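Local coordinates for invasion-associated protein (Mycobacterium tuberculosis, PDB 4LJ1), which probably binds peptidoglycan in the cell wall through an NlpC/p60 domain that has lost its catalytic activity, at residues Q69-G74 and G123-L128; I88-E93 and G105-V110. All blocks are in the same frame, centred on the assembly; numbering follows the deposited sequence.

Contact 1: residues Q69-G74 and G123-L128; sequences QMYKVG and GMTPYL
Within the NlpC/p60 domain, Tyr-71 of helix 67-73 bridges to Thr-125 and Tyr-127 in the loop that leads into strand 128-130. This ring provides most of the surface buried in the contact. Its CG lies anti to the backbone N (chi1 -174°), which carries the phenol away from the helix until its far half meets the loop. The methyl CG2 of Thr-125 approaches from the opposite direction and comes obliquely against that half, 3.4 Å from Tyr-71 CZ and in contact with CE1 and OH as well. Thr-125 thus divides its work: CG2 packs against the phenol, while OG1, beside the backbone N, bonds to the carbonyl O of Gly-91.

Tyr-127 meets the same phenol with both backbone and side chain. Its carbonyl O sits at the edge of the Tyr-71 ring, in the ring plane, 3.5 Å from CE1. The hydroxyl of Tyr-71 in turn lies in the plane of the Tyr-127 ring at its edge, with OH 3.4 Å from CD2, and it also touches CB of Tyr-127 at 3.5 Å. The two aromatic rings are therefore not stacked; one presents its hydroxyl to the flank of the other. No hydrogen bond joins the segments, which meet by van der Waals packing with carbon-oxygen approaches at the ring edges. Beyond CB the Tyr-127 side chain leads away from the helix, and its own OH bonds to OXT of Ala-147, the chain terminus.

Phe-89 of strand 87-90 meets the Tyr-71 ring edge-to-face, and Lys-76 of strand 75-77 makes a cation-pi contact with it. Gly-123 and Thr-125 make backbone hydrogen bonds to Gly-91 and Phe-89, holding the loop along strand 87-90.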
ATOM      1  N   GLN A  69      -9.396   5.310   5.235  1.00 11.32           N
ATOM      2  CA  GLN A  69      -9.281   6.743   4.964  1.00 12.32           C
ATOM      3  C   GLN A  69      -8.516   6.982   3.649  1.00 11.88           C
ATOM      4  O   GLN A  69      -8.886   7.852   2.855  1.00 13.27           O
ATOM      5  CB  GLN A  69      -8.629   7.479   6.123  1.00 13.07           C
ATOM      6  CG  GLN A  69      -8.658   8.998   5.946  1.00 14.23           C
ATOM      7  CD  GLN A  69     -10.038   9.647   5.966  1.00 17.61           C
ATOM      8  OE1 GLN A  69     -11.022   9.071   6.445  1.00 19.64           O
ATOM      9  NE2 GLN A  69     -10.109  10.874   5.442  1.00 17.48           N
ATOM     10  N   MET A  70      -7.458   6.220   3.411  1.00 10.35           N
ATOM     11  CA  MET A  70      -6.779   6.274   2.126  1.00 10.81           C
ATOM     12  C   MET A  70      -7.758   6.038   0.971  1.00 10.94           C
ATOM     13  O   MET A  70      -7.743   6.742  -0.041  1.00 12.90           O
ATOM     14  CB  MET A  70      -5.704   5.191   2.030  1.00 10.70           C
ATOM     15  CG  MET A  70      -4.495   5.337   2.963  1.00 11.47           C
ATOM     16  SD  MET A  70      -3.391   3.917   2.693  1.00 12.47           S
ATOM     17  CE  MET A  70      -2.187   4.169   3.988  1.00 13.78           C
ATOM     18  N   TYR A  71      -8.618   5.051   1.126  1.00  9.79           N
ATOM     19  CA  TYR A  71      -9.607   4.734   0.091  1.00  9.50           C
ATOM     20  C   TYR A  71     -10.644   5.858  -0.117  1.00 10.74           C
ATOM     21  O   TYR A  71     -10.938   6.254  -1.242  1.00 11.36           O
ATOM     22  CB  TYR A  71     -10.350   3.438   0.427  1.00  9.36           C
ATOM     23  CG  TYR A  71     -11.283   2.980  -0.661  1.00  8.60           C
ATOM     24  CD1 TYR A  71     -10.780   2.353  -1.788  1.00  8.61           C
ATOM     25  CD2 TYR A  71     -12.671   3.185  -0.577  1.00 10.01           C
ATOM     26  CE1 TYR A  71     -11.612   1.899  -2.791  1.00  9.93           C
ATOM     27  CE2 TYR A  71     -13.505   2.739  -1.585  1.00 11.19           C
ATOM     28  CZ  TYR A  71     -12.961   2.101  -2.694  1.00 10.90           C
ATOM     29  OH  TYR A  71     -13.758   1.644  -3.708  1.00 15.04           O
ATOM     30  N   LYS A  72     -11.235   6.317   0.985  1.00 11.47           N
ATOM     31  CA  LYS A  72     -12.267   7.354   0.956  1.00 12.49           C
ATOM     32  C   LYS A  72     -11.834   8.542   0.137  1.00 12.70           C
ATOM     33  O   LYS A  72     -12.606   9.060  -0.693  1.00 14.85           O
ATOM     34  CB  LYS A  72     -12.615   7.799   2.379  1.00 13.34           C
ATOM     35  CG  LYS A  72     -13.728   8.835   2.456  1.00 15.17           C
ATOM     36  CD  LYS A  72     -14.032   9.173   3.911  1.00 18.40           C
ATOM     37  CE  LYS A  72     -15.157  10.182   4.065  1.00 20.46           C
ATOM     38  NZ  LYS A  72     -15.305  10.640   5.476  1.00 27.23           N
ATOM     39  N   VAL A  73     -10.614   9.007   0.377  1.00 12.47           N
ATOM     40  CA  VAL A  73     -10.167  10.276  -0.224  1.00 12.40           C
ATOM     41  C   VAL A  73      -9.511  10.121  -1.596  1.00 12.44           C
ATOM     42  O   VAL A  73      -9.355  11.115  -2.320  1.00 14.10           O
ATOM     43  CB  VAL A  73      -9.217  11.055   0.722  1.00 13.30           C
ATOM     44  CG1 VAL A  73      -9.879  11.350   2.078  1.00 15.42           C
ATOM     45  CG2 VAL A  73      -7.879  10.348   0.872  1.00 14.91           C
ATOM     46  N   GLY A  74      -9.117   8.903  -1.964  1.00 12.55           N
ATOM     47  CA  GLY A  74      -8.304   8.682  -3.161  1.00 11.84           C
ATOM     48  C   GLY A  74      -9.097   8.718  -4.471  1.00 11.87           C
ATOM     49  O   GLY A  74     -10.291   8.386  -4.511  1.00 12.90           O
ATOM     50  N   GLY A 123     -12.162 -10.654  -1.826  1.00 10.97           N
ATOM     51  CA  GLY A 123     -12.300  -9.594  -0.859  1.00 10.83           C
ATOM     52  C   GLY A 123     -11.821  -8.236  -1.349  1.00  9.46           C
ATOM     53  O   GLY A 123     -11.880  -7.260  -0.594  1.00  9.36           O
ATOM     54  N   MET A 124     -11.346  -8.146  -2.595  1.00  9.21           N
ATOM     55  CA  MET A 124     -10.791  -6.912  -3.112  1.00  9.46           C
ATOM     56  C   MET A 124     -11.879  -5.868  -3.283  1.00  9.06           C
ATOM     57  O   MET A 124     -12.987  -6.158  -3.780  1.00 10.81           O
ATOM     58  CB  MET A 124     -10.068  -7.195  -4.431  1.00 10.25           C
ATOM     59  CG  MET A 124      -9.315  -6.006  -4.998  1.00 11.35           C
ATOM     60  SD  MET A 124      -8.457  -6.423  -6.512  1.00 15.59           S
ATOM     61  CE  MET A 124      -8.678  -4.889  -7.407  1.00 19.51           C
ATOM     62  N   THR A 125     -11.578  -4.649  -2.885  1.00  9.77           N
ATOM     63  CA  THR A 125     -12.462  -3.528  -3.036  1.00 11.11           C
ATOM     64  C   THR A 125     -12.578  -3.211  -4.541  1.00 11.58           C
ATOM     65  O   THR A 125     -11.610  -3.396  -5.272  1.00 11.60           O
ATOM     66  CB  THR A 125     -11.868  -2.368  -2.206  1.00 10.89           C
ATOM     67  OG1 THR A 125     -11.450  -2.810  -0.891  1.00 11.39           O
ATOM     68  CG2 THR A 125     -12.824  -1.234  -2.072  1.00 13.55           C
ATOM     69  N   PRO A 126     -13.753  -2.773  -5.041  1.00 12.55           N
ATOM     70  CA  PRO A 126     -13.948  -2.662  -6.499  1.00 13.39           C
ATOM     71  C   PRO A 126     -13.113  -1.641  -7.268  1.00 11.81           C
ATOM     72  O   PRO A 126     -13.079  -1.693  -8.491  1.00 12.97           O
ATOM     73  CB  PRO A 126     -15.434  -2.315  -6.645  1.00 17.26           C
ATOM     74  CG  PRO A 126     -16.014  -2.283  -5.303  1.00 19.30           C
ATOM     75  CD  PRO A 126     -15.023  -2.728  -4.296  1.00 14.59           C
ATOM     76  N   TYR A 127     -12.563  -0.663  -6.569  1.00 10.43           N
ATOM     77  CA  TYR A 127     -11.703   0.343  -7.173  1.00  8.86           C
ATOM     78  C   TYR A 127     -10.327   0.288  -6.546  1.00  8.34           C
ATOM     79  O   TYR A 127     -10.185   0.007  -5.344  1.00  9.23           O
ATOM     80  CB  TYR A 127     -12.274   1.725  -6.920  1.00  9.81           C
ATOM     81  CG  TYR A 127     -13.546   2.049  -7.629  1.00 10.46           C
ATOM     82  CD1 TYR A 127     -13.533   2.362  -8.985  1.00 11.59           C
ATOM     83  CD2 TYR A 127     -14.750   2.093  -6.962  1.00 14.58           C
ATOM     84  CE1 TYR A 127     -14.689   2.727  -9.657  1.00 13.12           C
ATOM     85  CE2 TYR A 127     -15.915   2.449  -7.630  1.00 18.99           C
ATOM     86  CZ  TYR A 127     -15.869   2.736  -8.984  1.00 17.35           C
ATOM     87  OH  TYR A 127     -17.013   3.062  -9.644  1.00 23.95           O
ATOM     88  N   LEU A 128      -9.292   0.581  -7.347  1.00  8.22           N
ATOM     89  CA  LEU A 128      -7.971   0.954  -6.872  1.00  7.69           C
ATOM     90  C   LEU A 128      -7.966   2.460  -6.628  1.00  7.81           C
ATOM     91  O   LEU A 128      -8.886   3.183  -7.061  1.00  8.63           O
ATOM     92  CB  LEU A 128      -6.890   0.555  -7.878  1.00  8.45           C
ATOM     93  CG  LEU A 128      -6.605  -0.940  -8.107  1.00  9.43           C
ATOM     94  CD1 LEU A 128      -7.674  -1.566  -9.008  1.00 12.35           C
ATOM     95  CD2 LEU A 128      -5.204  -1.159  -8.678  1.00 10.87           C
TER

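Contact 2: residues I88-E93 and G105-V110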
ATOM      1  N   ILE A  88      -4.211  -1.016  -4.103  1.00  6.85           N
ATOM      2  CA  ILE A  88      -5.240  -2.047  -4.055  1.00  6.77           C
ATOM      3  C   ILE A  88      -5.755  -2.129  -2.622  1.00  6.08           C
ATOM      4  O   ILE A  88      -4.961  -2.065  -1.681  1.00  7.44           O
ATOM      5  CB  ILE A  88      -4.639  -3.396  -4.491  1.00  7.54           C
ATOM      6  CG1 ILE A  88      -4.255  -3.373  -5.972  1.00  8.83           C
ATOM      7  CG2 ILE A  88      -5.612  -4.552  -4.207  1.00  9.64           C
ATOM      8  CD1 ILE A  88      -3.314  -4.485  -6.377  1.00 12.44           C
ATOM      9  N   PHE A  89      -7.052  -2.298  -2.464  1.00  6.28           N
ATOM     10  CA  PHE A  89      -7.665  -2.405  -1.145  1.00  6.90           C
ATOM     11  C   PHE A  89      -8.445  -3.691  -0.992  1.00  7.08           C
ATOM     12  O   PHE A  89      -8.917  -4.285  -1.978  1.00  7.73           O
ATOM     13  CB  PHE A  89      -8.577  -1.208  -0.879  1.00  7.59           C
ATOM     14  CG  PHE A  89      -7.853   0.100  -0.836  1.00  7.20           C
ATOM     15  CD1 PHE A  89      -7.553   0.779  -1.988  1.00  8.58           C
ATOM     16  CD2 PHE A  89      -7.459   0.633   0.371  1.00  8.06           C
ATOM     17  CE1 PHE A  89      -6.853   1.975  -1.953  1.00  9.45           C
ATOM     18  CE2 PHE A  89      -6.770   1.832   0.419  1.00  9.37           C
ATOM     19  CZ  PHE A  89      -6.459   2.498  -0.746  1.00 10.03           C
ATOM     20  N   TYR A  90      -8.608  -4.081   0.267  1.00  7.23           N
ATOM     21  CA  TYR A  90      -9.486  -5.159   0.672  1.00  7.76           C
ATOM     22  C   TYR A  90     -10.508  -4.638   1.663  1.00  7.81           C
ATOM     23  O   TYR A  90     -10.233  -3.743   2.462  1.00  8.81           O
ATOM     24  CB  TYR A  90      -8.657  -6.347   1.261  1.00  8.26           C
ATOM     25  CG  TYR A  90      -7.814  -6.966   0.174  1.00  8.62           C
ATOM     26  CD1 TYR A  90      -8.332  -7.955  -0.641  1.00  8.76           C
ATOM     27  CD2 TYR A  90      -6.568  -6.462  -0.154  1.00  8.53           C
ATOM     28  CE1 TYR A  90      -7.605  -8.469  -1.708  1.00  9.38           C
ATOM     29  CE2 TYR A  90      -5.835  -6.982  -1.212  1.00  9.72           C
ATOM     30  CZ  TYR A  90      -6.377  -7.963  -2.006  1.00  9.22           C
ATOM     31  OH  TYR A  90      -5.691  -8.449  -3.093  1.00 11.04           O
ATOM     32  N   GLY A  91     -11.686  -5.255   1.643  1.00  8.56           N
ATOM     33  CA  GLY A  91     -12.774  -4.933   2.544  1.00 10.19           C
ATOM     34  C   GLY A  91     -13.750  -3.922   1.997  1.00 10.19           C
ATOM     35  O   GLY A  91     -13.459  -3.212   1.036  1.00 10.61           O
ATOM     36  N   PRO A  92     -14.905  -3.783   2.654  1.00 12.43           N
ATOM     37  CA  PRO A  92     -15.868  -2.773   2.239  1.00 12.84           C
ATOM     38  C   PRO A  92     -15.270  -1.388   2.423  1.00 12.53           C
ATOM     39  O   PRO A  92     -14.739  -1.070   3.488  1.00 13.50           O
ATOM     40  CB  PRO A  92     -17.067  -2.982   3.163  1.00 15.70           C
ATOM     41  CG  PRO A  92     -16.696  -4.031   4.113  1.00 18.90           C
ATOM     42  CD  PRO A  92     -15.349  -4.567   3.809  1.00 13.95           C
ATOM     43  N   GLU A  93     -15.313  -0.592   1.368  1.00 12.91           N
ATOM     44  CA  GLU A  93     -14.743   0.749   1.362  1.00 12.69           C
ATOM     45  C   GLU A  93     -13.269   0.721   1.792  1.00 10.16           C
ATOM     46  O   GLU A  93     -12.770   1.666   2.376  1.00 10.54           O
ATOM     47  CB  GLU A  93     -15.555   1.709   2.253  1.00 14.84           C
ATOM     48  CG  GLU A  93     -17.048   1.742   1.982  1.00 18.70           C
ATOM     49  CD  GLU A  93     -17.431   2.364   0.657  0.50 21.21           C
ATOM     50  OE1 GLU A  93     -16.620   3.079   0.045  0.50 20.88           O
ATOM     51  OE2 GLU A  93     -18.589   2.159   0.238  0.50 29.21           O
ATOM     52  N   GLY A 105       0.066  -7.874 -12.737  1.00 10.13           N
ATOM     53  CA  GLY A 105      -0.688  -8.778 -11.883  1.00 10.56           C
ATOM     54  C   GLY A 105      -0.048  -9.060 -10.531  1.00 10.43           C
ATOM     55  O   GLY A 105      -0.445 -10.025  -9.868  1.00 10.13           O
ATOM     56  N   GLN A 106       0.921  -8.239 -10.106  1.00  9.33           N
ATOM     57  CA  GLN A 106       1.668  -8.423  -8.872  1.00  8.96           C
ATOM     58  C   GLN A 106       1.417  -7.250  -7.932  1.00  8.28           C
ATOM     59  O   GLN A 106       1.238  -6.112  -8.363  1.00  8.51           O
ATOM     60  CB  GLN A 106       3.170  -8.508  -9.164  1.00 10.18           C
ATOM     61  CG  GLN A 106       3.573  -9.578 -10.164  1.00 12.51           C
ATOM     62  CD  GLN A 106       3.361 -10.975  -9.629  1.00 14.18           C
ATOM     63  OE1 GLN A 106       3.260 -11.188  -8.427  1.00 18.10           O
ATOM     64  NE2 GLN A 106       3.291 -11.943 -10.530  1.00 21.03           N
ATOM     65  N   MET A 107       1.452  -7.541  -6.625  1.00  7.98           N
ATOM     66  CA  MET A 107       1.332  -6.513  -5.616  1.00  7.51           C
ATOM     67  C   MET A 107       2.365  -6.703  -4.528  1.00  7.38           C
ATOM     68  O   MET A 107       2.811  -7.806  -4.271  1.00  8.12           O
ATOM     69  CB  MET A 107      -0.068  -6.507  -5.008  1.00  7.57           C
ATOM     70  CG  MET A 107      -0.495  -7.750  -4.257  1.00  8.42           C
ATOM     71  SD  MET A 107      -2.232  -7.643  -3.751  1.00  9.10           S
ATOM     72  CE  MET A 107      -2.367  -9.198  -2.844  1.00  9.49           C
ATOM     73  N   LEU A 108       2.708  -5.614  -3.850  1.00  7.16           N
ATOM     74  CA  LEU A 108       3.542  -5.628  -2.656  1.00  7.13           C
ATOM     75  C   LEU A 108       2.594  -5.501  -1.456  1.00  6.49           C
ATOM     76  O   LEU A 108       1.850  -4.532  -1.356  1.00  7.38           O
ATOM     77  CB  LEU A 108       4.531  -4.457  -2.686  1.00  7.39           C
ATOM     78  CG  LEU A 108       5.533  -4.430  -1.542  1.00  8.02           C
ATOM     79  CD1 LEU A 108       6.532  -5.563  -1.643  1.00  9.74           C
ATOM     80  CD2 LEU A 108       6.239  -3.075  -1.473  1.00 10.15           C
ATOM     81  N   GLU A 109       2.637  -6.502  -0.583  1.00  7.60           N
ATOM     82  CA  GLU A 109       1.765  -6.584   0.561  1.00  8.36           C
ATOM     83  C   GLU A 109       2.546  -6.922   1.815  1.00  7.85           C
ATOM     84  O   GLU A 109       3.727  -7.249   1.763  1.00  8.11           O
ATOM     85  CB  GLU A 109       0.686  -7.652   0.336  1.00 10.49           C
ATOM     86  CG  GLU A 109       1.259  -9.048   0.239  1.00 11.30           C
ATOM     87  CD  GLU A 109       0.208 -10.112   0.313  1.00 14.77           C
ATOM     88  OE1 GLU A 109      -0.950  -9.802   0.666  1.00 18.41           O
ATOM     89  OE2 GLU A 109       0.565 -11.270   0.121  1.00 18.47           O
ATOM     90  N   VAL A 110       1.873  -6.875   2.952  1.00  8.59           N
ATOM     91  CA  VAL A 110       2.432  -7.412   4.184  1.00  7.90           C
ATOM     92  C   VAL A 110       1.644  -8.653   4.546  1.00  9.37           C
ATOM     93  O   VAL A 110       0.465  -8.575   4.866  1.00 11.14           O
ATOM     94  CB  VAL A 110       2.433  -6.399   5.344  1.00  8.76           C
ATOM     95  CG1 VAL A 110       3.199  -6.987   6.521  1.00 11.07           C
ATOM     96  CG2 VAL A 110       3.051  -5.084   4.914  1.00 10.17           C
TER
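Met-107 reaches from strand 106-110 to Ile-88 and Tyr-90 of strand 87-90, and all three side chains are buried. Met-107 contributes about half of the 128 Å² buried in the contact, Ile-88 and Tyr-90 roughly a quarter each. With chi1 at 63°, CG of Met-107 stands between the backbone N and the carbonyl carbon, and the chain beyond it is fully extended, placing sulfur and methyl at the hydroxyl end of the tyrosine.

Tyr-90 and Met-107 approach from opposite directions. CE of Met-107 comes to 3.4 Å from OH of Tyr-90, and SD lies 3.6 Å from the same oxygen; the methyl sits obliquely to the ring, with CE 4.3 Å from CZ. The tyrosine hydroxyl hydrogen-bonds to the carbonyl O of Arg-120, so the polar end of Tyr-90 has a partner while the thioether packs beside it. Nearer the Met-107 backbone, Ile-88 crosses Met-107 at about a right angle, and its terminal methyl CD1 rests 4.1 Å from CB of Met-107.

No hydrogen bond links the segments, since strand 97-103 runs between them; Met-107 also touches Ala-99 on that middle strand. Such packing between next-nearest strands, on one face of an up-and-down antiparallel meander, belongs here to the antiparallel sheet of the NlpC/p60 domain.

Both contacts are buried and lie beside strand 87-90, which supplies one side of contact 2 and only borders contact 1. Contact 2 lies nearer the centre of the chain and packs on one face of the antiparallel sheet, across strand 97-103. Contact 1 is more peripheral and joins a helix to a loop: it brings a backbone carbonyl and a phenol hydroxyl to ring edges, where contact 2 sets a thioether against a phenol and an aliphatic methyl. Their centres are 9 Å apart, and they meet directly where Thr-125 N lies 2.8 Å from Phe-89 O, probably hydrogen-bonded. Neighbouring residues of the strand serve the two contacts from opposite faces of the sheet.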